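Local coordinates for uncharacterized protein BT_3980 with actin-like ATPase fold (Bacteroides thetaiotaomicron VPI-5482, PDB 3HRG) that is of unknown function but has an actin-like ATPase fold, a fold shared by many enzymes that bind and hydrolyse ATP, at residues M108-L112 with F140-T145; K76-M80 with L182-S187; L13-L17 with N247-L253; L52-F56 with F130-Y135. All coordinates share one frame; numbering follows the deposited sequence.

Contact 1: residues M108-L112 with F140-T145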
loop_
_atom_site.group_PDB
_atom_site.type_symbol
_atom_site.label_atom_id
_atom_site.label_comp_id
_atom_site.label_asym_id
_atom_site.label_seq_id
_atom_site.Cartn_x
_atom_site.Cartn_y
_atom_site.Cartn_z
HETATM N N MSE A 108 -0.985 -2.946 14.487
HETATM C CA MSE A 108 -0.162 -1.747 14.550
HETATM C C MSE A 108 -0.960 -0.602 13.953
HETATM O O MSE A 108 -2.045 -0.824 13.440
HETATM C CB MSE A 108 1.072 -1.928 13.694
HETATM C CG MSE A 108 1.747 -3.263 13.849
HETATM SE SE MSE A 108 3.450 -3.253 12.980
HETATM C CE MSE A 108 4.345 -2.017 14.223
ATOM N N TYR A 109 -0.431 0.606 14.033
ATOM C CA TYR A 109 -1.090 1.738 13.412
ATOM C C TYR A 109 -0.103 2.838 13.009
ATOM O O TYR A 109 0.940 2.990 13.624
ATOM C CB TYR A 109 -2.178 2.323 14.310
ATOM C CG TYR A 109 -1.694 2.973 15.547
ATOM C CD1 TYR A 109 -1.347 4.320 15.554
ATOM C CD2 TYR A 109 -1.558 2.261 16.732
ATOM C CE1 TYR A 109 -0.873 4.941 16.713
ATOM C CE2 TYR A 109 -1.125 2.874 17.885
ATOM C CZ TYR A 109 -0.773 4.216 17.860
ATOM O OH TYR A 109 -0.323 4.835 19.004
ATOM N N ASN A 110 -0.468 3.569 11.958
ATOM C CA ASN A 110 0.242 4.729 11.495
ATOM C C ASN A 110 -0.660 5.962 11.567
ATOM O O ASN A 110 -1.762 5.946 11.031
ATOM C CB ASN A 110 0.604 4.617 10.037
ATOM C CG ASN A 110 1.460 3.407 9.705
ATOM O OD1 ASN A 110 1.249 2.808 8.651
ATOM N ND2 ASN A 110 2.421 3.052 10.563
ATOM N N ILE A 111 -0.157 7.030 12.168
ATOM C CA ILE A 111 -0.852 8.280 12.204
ATOM C C ILE A 111 -0.390 9.143 11.008
ATOM O O ILE A 111 0.811 9.372 10.826
ATOM C CB ILE A 111 -0.576 9.049 13.502
ATOM C CG1 ILE A 111 -1.078 8.240 14.690
ATOM C CG2 ILE A 111 -1.293 10.450 13.472
ATOM C CD1 ILE A 111 -0.665 8.801 16.067
ATOM N N LEU A 112 -1.340 9.594 10.208
ATOM C CA LEU A 112 -1.067 10.475 9.081
ATOM C C LEU A 112 -1.505 11.856 9.560
ATOM O O LEU A 112 -2.638 12.260 9.333
ATOM C CB LEU A 112 -1.807 10.024 7.830
ATOM C CG LEU A 112 -1.417 8.702 7.156
ATOM C CD1 LEU A 112 -1.636 7.414 8.000
ATOM C CD2 LEU A 112 -2.155 8.603 5.807
ATOM N N PHE A 140 7.420 0.280 10.596
ATOM C CA PHE A 140 6.392 -0.550 9.908
ATOM C C PHE A 140 5.202 0.270 9.436
ATOM O O PHE A 140 4.644 1.046 10.223
ATOM C CB PHE A 140 5.872 -1.621 10.831
ATOM C CG PHE A 140 6.892 -2.671 11.168
ATOM C CD1 PHE A 140 7.820 -2.437 12.148
ATOM C CD2 PHE A 140 6.913 -3.878 10.466
ATOM C CE1 PHE A 140 8.784 -3.391 12.453
ATOM C CE2 PHE A 140 7.880 -4.840 10.757
ATOM C CZ PHE A 140 8.780 -4.604 11.760
ATOM N N TYR A 141 4.821 0.081 8.171
ATOM C CA TYR A 141 3.689 0.794 7.598
ATOM C C TYR A 141 2.756 -0.101 6.871
ATOM O O TYR A 141 3.157 -1.113 6.337
ATOM C CB TYR A 141 4.147 1.785 6.530
ATOM C CG TYR A 141 5.092 2.842 7.036
ATOM C CD1 TYR A 141 4.611 4.050 7.550
ATOM C CD2 TYR A 141 6.458 2.642 6.988
ATOM C CE1 TYR A 141 5.466 5.012 8.025
ATOM C CE2 TYR A 141 7.330 3.592 7.462
ATOM C CZ TYR A 141 6.830 4.776 7.975
ATOM O OH TYR A 141 7.718 5.685 8.413
ATOM N N SER A 142 1.494 0.291 6.871
ATOM C CA SER A 142 0.524 -0.298 6.004
ATOM C C SER A 142 0.880 0.311 4.667
ATOM O O SER A 142 1.307 1.482 4.613
ATOM C CB SER A 142 -0.899 0.185 6.362
ATOM O OG SER A 142 -1.871 -0.173 5.371
ATOM N N GLN A 143 0.724 -0.432 3.578
ATOM C CA GLN A 143 0.969 0.121 2.235
ATOM C C GLN A 143 0.016 1.314 1.995
ATOM O O GLN A 143 0.377 2.272 1.296
ATOM C CB GLN A 143 0.811 -0.947 1.164
ATOM C CG GLN A 143 0.984 -0.430 -0.245
ATOM C CD GLN A 143 0.659 -1.415 -1.297
ATOM O OE1 GLN A 143 -0.390 -2.054 -1.248
ATOM N NE2 GLN A 143 1.510 -1.491 -2.329
ATOM N N SER A 144 -1.177 1.259 2.596
ATOM C CA SER A 144 -2.144 2.341 2.500
ATOM C C SER A 144 -1.651 3.704 3.029
ATOM O O SER A 144 -2.089 4.748 2.532
ATOM C CB SER A 144 -3.419 1.964 3.208
ATOM O OG SER A 144 -4.081 0.892 2.549
ATOM N N THR A 145 -0.734 3.699 3.993
ATOM C CA THR A 145 -0.219 4.951 4.574
ATOM C C THR A 145 0.492 5.873 3.541
ATOM O O THR A 145 0.027 7.007 3.321
ATOM C CB THR A 145 0.590 4.646 5.818
ATOM O OG1 THR A 145 -0.278 4.008 6.769
ATOM C CG2 THR A 145 1.223 5.921 6.399
#
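Asn110 carries its carboxamide across to segment 140-145, tying the small three-stranded antiparallel sheet to an outermost strand, 139-142, of a five-stranded sheet of the actin-like ATPase fold. The two strand segments cross at 77°, and the hydrogen bonds between them run through this one buried amide, which gets there because CG lies opposite the carbonyl carbon (chi1 -58°). Its oxygen is gripped twice, both donors lying in the carbonyl plane: the hydroxyl Thr145 OG1 gives its proton to Asn110 OD1 along a lone pair at 2.7 Å, and the backbone Ser142 N reaches Asn110 OD1 at 3.1 Å with a fairly straight N-H (161°). On the other branch, Asn110 ND2 donates to Phe140 O at 3.0 Å, with that carbonyl almost in the amide plane. Three partners on two atoms thus fix which way round the amide sits. Cut back to an alanine, position 110 is likely to leave Ser142 N and Phe140 O without these partners and the Thr145 hydroxyl free to turn. Leu112 CD1 meets Thr145 CG2 at 3.6 Å. In the conformer described, selenomethionine Met108 makes an oblique Met-aromatic contact, SE lying 4.7 Å from the Phe140 ring centroid.

Contact 2: residues K76-M80 with L182-S187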
loop_
_atom_site.group_PDB
_atom_site.type_symbol
_atom_site.label_atom_id
_atom_site.label_comp_id
_atom_site.label_asym_id
_atom_site.label_seq_id
_atom_site.Cartn_x
_atom_site.Cartn_y
_atom_site.Cartn_z
ATOM N N LYS A 76 -5.168 -6.522 2.653
ATOM C CA LYS A 76 -6.506 -5.932 2.797
ATOM C C LYS A 76 -6.837 -5.701 4.247
ATOM O O LYS A 76 -7.888 -5.105 4.551
ATOM C CB LYS A 76 -7.591 -6.832 2.184
ATOM C CG LYS A 76 -7.801 -8.158 2.828
ATOM C CD LYS A 76 -8.827 -8.975 1.972
ATOM C CE LYS A 76 -8.545 -10.417 2.084
ATOM N NZ LYS A 76 -7.256 -10.714 1.374
ATOM N N ARG A 77 -5.972 -6.162 5.156
ATOM C CA ARG A 77 -6.260 -6.114 6.589
ATOM C C ARG A 77 -5.834 -4.802 7.210
ATOM O O ARG A 77 -4.856 -4.740 7.928
ATOM C CB ARG A 77 -5.640 -7.313 7.297
ATOM C CG ARG A 77 -6.260 -8.647 6.793
ATOM C CD ARG A 77 -5.749 -9.863 7.478
ATOM N NE ARG A 77 -6.112 -9.861 8.890
ATOM C CZ ARG A 77 -7.298 -10.236 9.383
ATOM N NH1 ARG A 77 -8.294 -10.672 8.606
ATOM N NH2 ARG A 77 -7.492 -10.178 10.685
ATOM N N PHE A 78 -6.594 -3.757 6.883
ATOM C CA PHE A 78 -6.369 -2.424 7.435
ATOM C C PHE A 78 -7.714 -1.745 7.561
ATOM O O PHE A 78 -8.690 -2.101 6.878
ATOM C CB PHE A 78 -5.417 -1.523 6.612
ATOM C CG PHE A 78 -5.969 -1.105 5.262
ATOM C CD1 PHE A 78 -6.758 0.033 5.120
ATOM C CD2 PHE A 78 -5.728 -1.878 4.163
ATOM C CE1 PHE A 78 -7.247 0.402 3.889
ATOM C CE2 PHE A 78 -6.217 -1.519 2.920
ATOM C CZ PHE A 78 -7.008 -0.379 2.792
ATOM N N THR A 79 -7.753 -0.769 8.460
ATOM C CA THR A 79 -8.937 0.013 8.730
ATOM C C THR A 79 -8.548 1.478 8.934
ATOM O O THR A 79 -7.604 1.780 9.669
ATOM C CB THR A 79 -9.609 -0.471 10.003
ATOM O OG1 THR A 79 -10.174 -1.761 9.784
ATOM C CG2 THR A 79 -10.725 0.519 10.437
HETATM N N MSE A 80 -9.265 2.383 8.282
HETATM C CA MSE A 80 -8.995 3.803 8.422
HETATM C C MSE A 80 -9.951 4.423 9.418
HETATM O O MSE A 80 -11.137 4.123 9.385
HETATM C CB MSE A 80 -9.123 4.506 7.070
HETATM C CG MSE A 80 -8.797 6.005 7.087
HETATM SE SE MSE A 80 -10.235 7.184 7.590
HETATM C CE MSE A 80 -11.403 6.955 6.048
ATOM N N LEU A 182 -9.430 12.845 2.618
ATOM C CA LEU A 182 -9.713 11.443 2.426
ATOM C C LEU A 182 -11.156 11.187 2.834
ATOM O O LEU A 182 -11.523 11.490 3.949
ATOM C CB LEU A 182 -8.785 10.582 3.281
ATOM C CG LEU A 182 -8.980 9.062 3.149
ATOM C CD1 LEU A 182 -8.680 8.584 1.732
ATOM C CD2 LEU A 182 -8.094 8.307 4.162
ATOM N N LEU A 183 -11.944 10.648 1.934
ATOM C CA LEU A 183 -13.364 10.318 2.173
ATOM C C LEU A 183 -13.575 8.845 2.553
ATOM O O LEU A 183 -14.502 8.517 3.302
ATOM C CB LEU A 183 -14.171 10.592 0.905
ATOM C CG LEU A 183 -14.168 12.004 0.297
ATOM C CD1 LEU A 183 -14.802 11.974 -1.100
ATOM C CD2 LEU A 183 -14.832 13.034 1.196
ATOM N N LEU A 184 -12.707 7.967 2.037
ATOM C CA LEU A 184 -12.808 6.535 2.247
ATOM C C LEU A 184 -11.526 5.828 1.873
ATOM O O LEU A 184 -10.875 6.218 0.883
ATOM C CB LEU A 184 -13.943 5.982 1.367
ATOM C CG LEU A 184 -14.285 4.490 1.311
ATOM C CD1 LEU A 184 -15.824 4.324 1.085
ATOM C CD2 LEU A 184 -13.460 3.751 0.273
ATOM N N ALA A 185 -11.175 4.812 2.668
ATOM C CA ALA A 185 -10.038 3.922 2.367
ATOM C C ALA A 185 -10.451 2.502 2.755
ATOM O O ALA A 185 -10.675 2.231 3.935
ATOM C CB ALA A 185 -8.826 4.327 3.132
ATOM N N ASN A 186 -10.622 1.621 1.780
ATOM C CA ASN A 186 -10.951 0.226 2.102
ATOM C C ASN A 186 -10.438 -0.702 1.009
ATOM O O ASN A 186 -10.089 -0.270 -0.089
ATOM C CB ASN A 186 -12.457 0.006 2.340
ATOM C CG ASN A 186 -12.742 -1.316 3.059
ATOM O OD1 ASN A 186 -11.955 -1.743 3.883
ATOM N ND2 ASN A 186 -13.847 -1.963 2.734
ATOM N N SER A 187 -10.347 -1.971 1.359
ATOM C CA SER A 187 -9.875 -2.982 0.454
ATOM C C SER A 187 -10.916 -4.084 0.359
ATOM O O SER A 187 -11.547 -4.428 1.373
ATOM C CB SER A 187 -8.568 -3.534 0.934
ATOM O OG SER A 187 -8.057 -4.494 0.030
HETATM O O HOH W 1 -10.719 -4.627 4.010
HETATM O O HOH W 2 -11.330 1.415 6.386
#
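Phe78 brings its ring rim, CE1, CZ and CE2, obliquely up to the backbone of Ala185–Ser187, where CZ approaches Asn186 C at 3.9 Å and CE2 approaches Ser187 CB at 3.7 Å. The ring gets there because CG stands between the backbone N and the carbonyl carbon (chi1 68°), which swings it across to the other strand. Farther along, selenomethionine Met80 faces two apolar partners: its CB lies 4.0 Å from Ala185 CB, while its CG meets Leu182 CD2 at 3.8 Å as the two side chains reach tip to tip. At the opposite end Lys76 CB abuts Ser187 OG at 3.2 Å, a hydroxyl whose hydrogen bond goes to Asp173. The segments run antiparallel (172°), yet their backbones are joined through water instead of directly. One water accepts from Met80 N at 3.0 Å and donates to Ala185 O at 2.7 Å, and a second lies between the carbonyls of Lys76 and Ser187. In the next shell, Ile119 and Phe121 of strand 117-124 and Ser144 pack on Phe78, and Ile148 backs both Leu182 and Ala185. With a serine in place of this phenylalanine, the ring's contacts with Ala185–Ser187 would probably be lost, and with them one of the surfaces on which Ile119 and Phe121 pack. Strands 78-82 and 181-189 are each outermost in their own sheet, so this is a junction of two sheet edges, and apolar packing with water between the backbones implies that they stay separate instead of merging into one continuous sheet.

Contact 3: residues L13-L17 with N247-L253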
loop_
_atom_site.group_PDB
_atom_site.type_symbol
_atom_site.label_atom_id
_atom_site.label_comp_id
_atom_site.label_asym_id
_atom_site.label_seq_id
_atom_site.Cartn_x
_atom_site.Cartn_y
_atom_site.Cartn_z
ATOM N N LEU A 13 16.680 1.489 3.310
ATOM C CA LEU A 13 16.171 0.290 2.658
ATOM C C LEU A 13 14.660 0.277 2.836
ATOM O O LEU A 13 14.193 0.392 3.958
ATOM C CB LEU A 13 16.711 -0.955 3.340
ATOM C CG LEU A 13 16.231 -2.337 2.867
ATOM C CD1 LEU A 13 16.622 -2.523 1.398
ATOM C CD2 LEU A 13 16.789 -3.432 3.769
ATOM N N SER A 14 13.911 0.090 1.756
ATOM C CA SER A 14 12.440 -0.004 1.845
ATOM C C SER A 14 12.066 -1.364 1.309
ATOM O O SER A 14 12.580 -1.795 0.264
ATOM C CB SER A 14 11.732 1.106 1.105
ATOM O OG SER A 14 12.046 2.358 1.664
ATOM N N ILE A 15 11.216 -2.046 2.066
ATOM C CA ILE A 15 10.781 -3.394 1.778
ATOM C C ILE A 15 9.284 -3.448 1.688
ATOM O O ILE A 15 8.610 -3.031 2.642
ATOM C CB ILE A 15 11.187 -4.362 2.922
ATOM C CG1 ILE A 15 12.721 -4.410 3.123
ATOM C CG2 ILE A 15 10.698 -5.791 2.639
ATOM C CD1 ILE A 15 13.183 -5.235 4.308
ATOM N N ARG A 16 8.755 -3.959 0.568
ATOM C CA ARG A 16 7.305 -4.122 0.400
ATOM C C ARG A 16 7.007 -5.606 0.422
ATOM O O ARG A 16 7.568 -6.353 -0.401
ATOM C CB ARG A 16 6.774 -3.538 -0.912
ATOM C CG ARG A 16 5.259 -3.824 -1.119
ATOM C CD ARG A 16 4.681 -3.118 -2.323
ATOM N NE ARG A 16 5.379 -3.440 -3.567
ATOM C CZ ARG A 16 4.965 -4.345 -4.455
ATOM N NH1 ARG A 16 3.826 -5.004 -4.277
ATOM N NH2 ARG A 16 5.673 -4.555 -5.549
ATOM N N LEU A 17 6.132 -6.019 1.339
ATOM C CA LEU A 17 5.722 -7.399 1.476
ATOM C C LEU A 17 4.284 -7.593 1.014
ATOM O O LEU A 17 3.376 -6.849 1.392
ATOM C CB LEU A 17 5.840 -7.889 2.927
ATOM C CG LEU A 17 7.211 -7.739 3.592
ATOM C CD1 LEU A 17 7.144 -8.240 5.016
ATOM C CD2 LEU A 17 8.310 -8.438 2.799
ATOM N N ASN A 247 3.948 -0.475 -9.361
ATOM C CA ASN A 247 4.898 -0.103 -8.311
ATOM C C ASN A 247 4.850 1.359 -7.825
ATOM O O ASN A 247 5.874 1.956 -7.482
ATOM C CB ASN A 247 6.304 -0.498 -8.793
ATOM C CG ASN A 247 6.396 -1.987 -9.125
ATOM O OD1 ASN A 247 6.034 -2.835 -8.306
ATOM N ND2 ASN A 247 6.888 -2.309 -10.324
ATOM N N ILE A 248 3.636 1.911 -7.769
ATOM C CA ILE A 248 3.417 3.297 -7.311
ATOM C C ILE A 248 3.768 3.485 -5.801
ATOM O O ILE A 248 4.121 4.598 -5.365
ATOM C CB ILE A 248 1.959 3.759 -7.659
ATOM C CG1 ILE A 248 1.812 5.270 -7.510
ATOM C CG2 ILE A 248 0.911 2.998 -6.827
ATOM C CD1 ILE A 248 0.482 5.779 -8.069
ATOM N N ASP A 249 3.663 2.383 -5.041
ATOM C CA ASP A 249 3.989 2.304 -3.600
ATOM C C ASP A 249 5.332 2.902 -3.173
ATOM O O ASP A 249 5.397 3.615 -2.166
ATOM C CB ASP A 249 4.015 0.834 -3.158
ATOM C CG ASP A 249 5.046 -0.005 -3.952
ATOM O OD1 ASP A 249 4.879 -0.202 -5.169
ATOM O OD2 ASP A 249 6.047 -0.456 -3.368
HETATM N N MSE A 250 6.394 2.580 -3.922
HETATM C CA MSE A 250 7.763 3.051 -3.628
HETATM C C MSE A 250 7.860 4.514 -4.041
HETATM O O MSE A 250 8.539 5.307 -3.365
HETATM C CB MSE A 250 8.846 2.240 -4.372
HETATM C CG MSE A 250 9.066 0.773 -3.958
HETATM SE SE MSE A 250 9.669 0.509 -2.115
HETATM C CE MSE A 250 10.086 -1.412 -2.143
ATOM N N GLN A 251 7.221 4.844 -5.175
ATOM C CA GLN A 251 7.143 6.222 -5.663
ATOM C C GLN A 251 6.448 7.039 -4.565
ATOM O O GLN A 251 6.933 8.117 -4.188
ATOM C CB GLN A 251 6.378 6.309 -6.990
ATOM N N ALA A 252 5.340 6.490 -4.045
ATOM C CA ALA A 252 4.585 7.088 -2.942
ATOM C C ALA A 252 5.441 7.204 -1.669
ATOM O O ALA A 252 5.563 8.293 -1.088
ATOM C CB ALA A 252 3.340 6.264 -2.656
ATOM N N LEU A 253 6.042 6.086 -1.252
ATOM C CA LEU A 253 6.883 6.067 -0.048
ATOM C C LEU A 253 8.076 7.030 -0.165
ATOM O O LEU A 253 8.537 7.560 0.854
ATOM C CB LEU A 253 7.383 4.642 0.254
ATOM C CG LEU A 253 8.150 4.439 1.572
ATOM C CD1 LEU A 253 7.259 4.621 2.801
ATOM C CD2 LEU A 253 8.789 3.073 1.586
#
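Asn247, just before helix 248-255, holds its OD1 3.3 Å from Arg16 NH2, but the angle is too poor for a hydrogen bond. Two residues on, Asp249 forms a salt bridge, with its OD2 3.1 Å from Arg16 NE. Arg16 is extended as far as CD and bends at chi3 (57°), which brings NE to the carboxylate. The carboxylate is turned 64° from the guanidinium plane, so this is not the flat, two-pronged pairing of an arginine with an acid. Asp249 OD2 also lies against the shaft, 3.2 Å from Arg16 CD. Arg16 is modelled in two conformers, and these ionic details hold for one of them. Selenomethionine Met250 follows, its methyl laid over the strand: CE is 3.5 Å from Ser14 O, and its SE lies 3.9 Å from Ser14 CB. One turn later Leu253 CD2 touches Ser14 OG at 3.3 Å, a hydroxyl that has a weak hydrogen bond to Asn70 on the neighbouring strand. Only Ser14 and Arg16 point toward the helix from the strand; Ile15 between them points away. Strand 12-17 is the middle strand of a sheet ordered 3-2-1-4-5, and the helix packs on one face, its segment running at 142° to the strand with axes 10.0 Å apart, a layering consistent with the actin-like ATPase fold.

Contact 4: residues L52-F56 with F130-Y135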
loop_
_atom_site.group_PDB
_atom_site.type_symbol
_atom_site.label_atom_id
_atom_site.label_comp_id
_atom_site.label_asym_id
_atom_site.label_seq_id
_atom_site.Cartn_x
_atom_site.Cartn_y
_atom_site.Cartn_z
ATOM N N LEU A 52 10.053 -15.083 3.417
ATOM C CA LEU A 52 10.930 -14.044 3.947
ATOM C C LEU A 52 12.268 -14.637 4.425
ATOM O O LEU A 52 13.331 -14.102 4.105
ATOM C CB LEU A 52 10.204 -13.278 5.068
ATOM C CG LEU A 52 10.783 -11.995 5.659
ATOM C CD1 LEU A 52 10.915 -10.966 4.592
ATOM C CD2 LEU A 52 9.869 -11.488 6.769
ATOM N N LYS A 53 12.212 -15.731 5.187
ATOM C CA LYS A 53 13.431 -16.350 5.664
ATOM C C LYS A 53 14.292 -16.807 4.483
ATOM O O LYS A 53 15.507 -16.682 4.537
ATOM C CB LYS A 53 13.144 -17.492 6.630
ATOM C CG LYS A 53 12.595 -17.009 7.981
ATOM C CD LYS A 53 12.230 -18.167 8.893
ATOM C CE LYS A 53 11.747 -17.670 10.251
ATOM N NZ LYS A 53 11.458 -18.785 11.204
ATOM N N ASN A 54 13.660 -17.345 3.441
ATOM C CA ASN A 54 14.397 -17.754 2.239
ATOM C C ASN A 54 15.107 -16.573 1.555
ATOM O O ASN A 54 16.274 -16.678 1.240
ATOM C CB ASN A 54 13.476 -18.425 1.199
ATOM C CG ASN A 54 13.143 -19.850 1.530
ATOM O OD1 ASN A 54 13.848 -20.486 2.311
ATOM N ND2 ASN A 54 12.083 -20.391 0.902
ATOM N N VAL A 55 14.412 -15.459 1.361
ATOM C CA VAL A 55 15.031 -14.313 0.657
ATOM C C VAL A 55 16.153 -13.677 1.508
ATOM O O VAL A 55 17.156 -13.242 0.955
ATOM C CB VAL A 55 14.018 -13.238 0.183
ATOM C CG1 VAL A 55 13.561 -12.344 1.325
ATOM C CG2 VAL A 55 14.658 -12.358 -0.904
ATOM N N PHE A 56 16.006 -13.651 2.831
ATOM C CA PHE A 56 17.071 -13.121 3.688
ATOM C C PHE A 56 18.276 -14.048 3.625
ATOM O O PHE A 56 19.405 -13.577 3.599
ATOM C CB PHE A 56 16.598 -12.891 5.131
ATOM C CG PHE A 56 16.026 -11.540 5.348
ATOM C CD1 PHE A 56 14.770 -11.202 4.840
ATOM C CD2 PHE A 56 16.756 -10.569 6.031
ATOM C CE1 PHE A 56 14.250 -9.925 5.009
ATOM C CE2 PHE A 56 16.233 -9.315 6.220
ATOM C CZ PHE A 56 14.989 -8.983 5.693
ATOM N N PHE A 130 10.437 -12.039 13.081
ATOM C CA PHE A 130 11.608 -12.218 12.257
ATOM C C PHE A 130 12.201 -10.870 11.854
ATOM O O PHE A 130 13.397 -10.679 11.983
ATOM C CB PHE A 130 11.304 -13.051 11.017
ATOM C CG PHE A 130 12.483 -13.203 10.112
ATOM C CD1 PHE A 130 13.490 -14.091 10.422
ATOM C CD2 PHE A 130 12.605 -12.416 8.982
ATOM C CE1 PHE A 130 14.597 -14.221 9.609
ATOM C CE2 PHE A 130 13.709 -12.537 8.151
ATOM C CZ PHE A 130 14.706 -13.437 8.460
ATOM N N LEU A 131 11.368 -9.946 11.380
ATOM C CA LEU A 131 11.862 -8.628 10.965
ATOM C C LEU A 131 12.417 -7.774 12.116
ATOM O O LEU A 131 13.409 -7.067 11.926
ATOM C CB LEU A 131 10.807 -7.875 10.175
ATOM C CG LEU A 131 10.522 -8.485 8.797
ATOM C CD1 LEU A 131 9.194 -7.930 8.190
ATOM C CD2 LEU A 131 11.712 -8.288 7.832
ATOM N N ASN A 132 11.816 -7.874 13.291
ATOM C CA ASN A 132 12.292 -7.144 14.465
ATOM C C ASN A 132 13.672 -7.664 14.903
ATOM O O ASN A 132 14.486 -6.905 15.419
ATOM C CB ASN A 132 11.261 -7.241 15.584
ATOM C CG ASN A 132 11.664 -6.473 16.808
ATOM O OD1 ASN A 132 11.664 -5.228 16.812
ATOM N ND2 ASN A 132 11.947 -7.193 17.875
ATOM N N GLU A 133 13.943 -8.950 14.675
ATOM C CA GLU A 133 15.254 -9.529 14.987
ATOM C C GLU A 133 16.299 -8.976 14.029
ATOM O O GLU A 133 17.396 -8.654 14.461
ATOM C CB GLU A 133 15.238 -11.074 14.919
ATOM C CG GLU A 133 14.470 -11.730 16.072
ATOM C CD GLU A 133 14.060 -13.207 15.855
ATOM O OE1 GLU A 133 14.057 -13.699 14.688
ATOM O OE2 GLU A 133 13.696 -13.866 16.871
ATOM N N GLN A 134 15.965 -8.866 12.738
ATOM C CA GLN A 134 16.920 -8.358 11.741
ATOM C C GLN A 134 17.095 -6.844 11.876
ATOM O O GLN A 134 18.201 -6.353 11.785
ATOM C CB GLN A 134 16.505 -8.674 10.294
ATOM C CG GLN A 134 16.008 -10.085 10.023
ATOM C CD GLN A 134 16.860 -11.167 10.655
ATOM O OE1 GLN A 134 18.077 -11.213 10.473
ATOM N NE2 GLN A 134 16.209 -12.073 11.374
ATOM N N TYR A 135 15.991 -6.130 12.103
ATOM C CA TYR A 135 15.981 -4.680 12.231
ATOM C C TYR A 135 15.232 -4.173 13.441
ATOM O O TYR A 135 14.039 -3.778 13.331
ATOM C CB TYR A 135 15.312 -4.084 11.007
ATOM C CG TYR A 135 15.757 -4.656 9.699
ATOM C CD1 TYR A 135 17.051 -4.502 9.246
ATOM C CD2 TYR A 135 14.846 -5.309 8.876
ATOM C CE1 TYR A 135 17.444 -5.006 8.006
ATOM C CE2 TYR A 135 15.231 -5.825 7.639
ATOM C CZ TYR A 135 16.511 -5.639 7.200
ATOM O OH TYR A 135 16.861 -6.133 5.966
#
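Phe130 and Phe56 meet as a T-shaped pair: the edge of the Phe130 ring is directed at the face of Phe56, with centroids 5.2 Å apart and planes at 87°. The closest carbons are Phe130 CE2 and Phe56 CD1, at 3.7 Å. Phe130 reaches across because its CG is trans to the backbone N (chi1 177°), and its ring is also covered on one face by the aliphatic part of Lys53, whose CG makes a CH-pi contact 4.0 Å from the centroid. The helix segments run nearly in the same direction, 27° apart, but their axes come no closer than 11.9 Å, and these large side chains fill the interval. Helices 48-58 and 125-134 lie on the same face of the five-stranded sheet that contains strand 12-17, since Leu52 and Leu131 both rest on Leu17, and Leu131 also touches Ile71. Leu52 CD2, in the conformer described, touches both Phe130 CD2, at 3.6 Å, and Leu131 CG, at 3.7 Å. Tyr135, just past the end of the second helix, completes an aromatic cluster at the edge of the Phe56 ring. Its OH, hydrogen-bonded to Leu62 O, comes within 3.3 Å of Phe56 CE2.

All four contacts are partly buried. Contacts 1, 2 and 3 are centred about 9, 10 and 8 Å from the chain centre, contact 4 about 20 Å out. Contacts 1, 3 and 4 all involve the five-stranded sheet that contains strands 12-17 and 139-142. Contact 3 covers one face of strand 12-17 and contact 4 the other, where Leu13 and Ile15 touch Tyr135, and Leu17 touches Leu131 and Leu52. Contacts 1 and 2 share the three-stranded sheet and meet where Phe78 packs on Ser142 and Ser144; Gln143 packs against Asp249 and Arg16 of contact 3. Chemistry follows place: a buried amide network in contact 1, water-bridged sheet edges in contact 2, a salt bridge beside apolar packing in contact 3, aromatic rings in contact 4.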